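Local coordinates for protein multiheme cytochrome cf (Carboxydothermus ferrireducens DSM 11255, PDB 6QVM) that probably carries electrons through eleven c-type hemes to insoluble iron(III) as an S-layer-inserted extracellular reductase, at residues H553-Y558 against Y592-V597. Numbering follows the deposited sequence.
Sequences HMPNGY and YNSCSV. With HEC (heme c), chain N.
The rings of Tyr558 and Tyr592 lie nearly parallel, planes 25° apart, but they are offset, with little face shared; their centroids are 5.3 Å apart and the contact is carried by Tyr558 CD2 against Tyr592 CD2 at 3.4 Å. Pro555 approaches from the same side of the Tyr592 ring, near CD1 and CE1, where Tyr558 takes the CD2 side: Pro555 CD sits 4.2 Å from the Tyr592 ring centroid in an off-centre CH-pi contact, while Pro555 CG meets Tyr592 CD1 at 3.4 Å. At the edge of the same ring, in its plane, lies Ser594 OG. What puts the ring against Pro555 is the chi1 of Tyr592, 51°, which tucks CG between the backbone N and the carbonyl carbon. The third flat group, the His553 imidazole, has heme CHA at its edge, in its plane.

No direct hydrogen bond crosses between 553-558 and 592-597; a water does the bridging. It donates to His553 O at 2.7 Å and to Tyr592 OH, with a weak third bond to Tyr558 O, and the Tyr592 hydroxyl also bonds Lys562 O. Ser594 OG, next to Pro555 CG, is held by Cys552 O and Gly564 N. Beyond Ser594, Asn593 OD1 accepts the Cys595 N-H at 2.8 Å, closing an Asx turn where strand 589-593 ends.

Each segment carries a heme-binding residue. His553 NE2 binds iron at 1.9 Å, with His659 as the other ligand and ND1 held by Phe561 O, whereas Cys595 is thioether-linked to a different heme. His553 closes one CXXCH heme-binding motif, its iron bis-histidine ligated, and Cys595 opens another; the proline-tyrosine contact joins the two, as befits a multiheme c-type cytochrome.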
# COMPACT_ATOMS: atom_id res chain seq x y z
N HIS A 553 12.67 18.68 -13.65
CA HIS A 553 13.26 18.07 -12.46
C HIS A 553 13.13 16.56 -12.43
O HIS A 553 13.88 15.91 -11.69
CB HIS A 553 12.62 18.65 -11.19
CG HIS A 553 13.01 20.06 -10.90
ND1 HIS A 553 14.18 20.39 -10.25
CD2 HIS A 553 12.38 21.23 -11.16
CE1 HIS A 553 14.25 21.71 -10.12
NE2 HIS A 553 13.17 22.24 -10.67
N MET A 554 12.20 15.97 -13.19
CA MET A 554 12.01 14.52 -13.18
C MET A 554 11.87 13.98 -14.61
O MET A 554 10.86 13.38 -14.96
CB MET A 554 10.79 14.15 -12.34
CG MET A 554 10.80 14.67 -10.91
SD MET A 554 9.47 13.95 -9.94
CE MET A 554 10.05 12.27 -9.75
N PRO A 555 12.90 14.16 -15.45
CA PRO A 555 12.82 13.59 -16.80
C PRO A 555 12.84 12.08 -16.74
O PRO A 555 13.60 11.48 -15.97
CB PRO A 555 14.06 14.14 -17.50
CG PRO A 555 14.49 15.31 -16.65
CD PRO A 555 14.15 14.89 -15.26
N ASN A 556 11.98 11.46 -17.54
CA ASN A 556 11.86 10.00 -17.62
C ASN A 556 11.57 9.37 -16.26
O ASN A 556 11.93 8.22 -16.00
CB ASN A 556 13.13 9.39 -18.23
CG ASN A 556 13.38 9.87 -19.64
OD1 ASN A 556 12.48 9.86 -20.48
ND2 ASN A 556 14.60 10.31 -19.91
N GLY A 557 10.93 10.13 -15.36
CA GLY A 557 10.60 9.61 -14.05
C GLY A 557 11.74 9.59 -13.05
O GLY A 557 11.57 9.05 -11.95
N TYR A 558 12.89 10.16 -13.40
CA TYR A 558 14.02 10.15 -12.47
C TYR A 558 13.71 11.00 -11.24
O TYR A 558 13.16 12.10 -11.35
CB TYR A 558 15.28 10.67 -13.16
CG TYR A 558 16.04 9.60 -13.92
CD1 TYR A 558 16.62 8.54 -13.25
CD2 TYR A 558 16.18 9.67 -15.30
CE1 TYR A 558 17.31 7.56 -13.94
CE2 TYR A 558 16.86 8.69 -15.99
CZ TYR A 558 17.43 7.64 -15.31
OH TYR A 558 18.12 6.67 -15.99
N TYR A 592 20.40 12.24 -18.21
CA TYR A 592 19.20 12.71 -18.88
C TYR A 592 19.36 14.16 -19.33
O TYR A 592 20.24 14.89 -18.87
CB TYR A 592 17.96 12.56 -18.00
CG TYR A 592 18.07 13.14 -16.60
CD1 TYR A 592 17.82 14.48 -16.34
CD2 TYR A 592 18.37 12.32 -15.52
CE1 TYR A 592 17.90 15.00 -15.05
CE2 TYR A 592 18.46 12.83 -14.23
CZ TYR A 592 18.23 14.16 -14.01
OH TYR A 592 18.31 14.67 -12.73
N ASN A 593 18.47 14.56 -20.24
CA ASN A 593 18.37 15.92 -20.74
C ASN A 593 17.07 16.52 -20.21
O ASN A 593 15.99 16.00 -20.49
CB ASN A 593 18.41 15.94 -22.27
CG ASN A 593 18.45 17.35 -22.85
OD1 ASN A 593 17.84 18.28 -22.33
ND2 ASN A 593 19.18 17.51 -23.96
N SER A 594 17.18 17.61 -19.45
CA SER A 594 16.01 18.20 -18.81
C SER A 594 15.24 19.16 -19.72
O SER A 594 14.24 19.73 -19.27
CB SER A 594 16.41 18.96 -17.53
OG SER A 594 16.78 18.06 -16.49
N CYS A 595 15.67 19.33 -20.98
CA CYS A 595 15.17 20.43 -21.79
C CYS A 595 14.75 20.04 -23.21
O CYS A 595 14.07 20.83 -23.87
CB CYS A 595 16.22 21.54 -21.90
SG CYS A 595 17.00 21.95 -20.33
N SER A 596 15.13 18.85 -23.69
CA SER A 596 14.92 18.53 -25.10
C SER A 596 13.50 18.06 -25.43
O SER A 596 13.27 17.60 -26.55
CB SER A 596 15.93 17.49 -25.56
OG SER A 596 15.87 16.32 -24.77
N VAL A 597 12.55 18.18 -24.50
CA VAL A 597 11.15 18.01 -24.88
C VAL A 597 10.70 19.19 -25.74
O VAL A 597 9.90 19.02 -26.67
CB VAL A 597 10.26 17.83 -23.63
CG1 VAL A 597 8.80 18.08 -23.96
CG2 VAL A 597 10.45 16.44 -23.05
FE HEC N . 12.94 24.16 -10.86
CHA HEC N . 15.94 24.87 -9.41
CHB HEC N . 11.54 23.73 -7.69
CHC HEC N . 9.86 23.86 -12.24
CHD HEC N . 14.37 24.17 -14.02
NA HEC N . 13.59 24.26 -8.93
C1A HEC N . 14.89 24.57 -8.56
C2A HEC N . 14.96 24.52 -7.11
C3A HEC N . 13.75 24.20 -6.64
C4A HEC N . 12.87 24.04 -7.77
CMA HEC N . 13.39 24.03 -5.15
CAA HEC N . 16.22 24.79 -6.27
CBA HEC N . 17.04 23.52 -6.34
CGA HEC N . 18.46 23.83 -5.98
O1A HEC N . 19.37 23.45 -6.76
O2A HEC N . 18.68 24.44 -4.90
NB HEC N . 11.05 23.82 -10.10
C1B HEC N . 10.68 23.78 -8.77
C2B HEC N . 9.24 23.79 -8.70
C3B HEC N . 8.76 23.81 -9.96
C4B HEC N . 9.90 23.84 -10.87
CMB HEC N . 8.43 23.72 -7.37
CAB HEC N . 7.28 23.83 -10.41
CBB HEC N . 6.55 25.10 -9.90
NC HEC N . 12.27 24.01 -12.77
C1C HEC N . 10.93 23.90 -13.11
C2C HEC N . 10.83 23.85 -14.56
C3C HEC N . 12.07 23.97 -15.07
C4C HEC N . 13.00 24.05 -13.95
CMC HEC N . 9.50 23.78 -15.34
CAC HEC N . 12.49 23.98 -16.56
CBC HEC N . 11.90 25.20 -17.30
ND HEC N . 14.86 24.47 -11.61
C1D HEC N . 15.21 24.43 -12.96
C2D HEC N . 16.62 24.71 -13.07
C3D HEC N . 17.12 24.93 -11.63
C4D HEC N . 15.95 24.77 -10.79
CMD HEC N . 17.46 24.77 -14.36
CAD HEC N . 18.57 25.26 -11.21
CBD HEC N . 19.09 24.13 -10.32
CGD HEC N . 20.42 23.63 -10.83
O1D HEC N . 20.57 22.38 -10.96
O2D HEC N . 21.32 24.46 -11.10
O HOH W 1 15.53 13.78 -11.76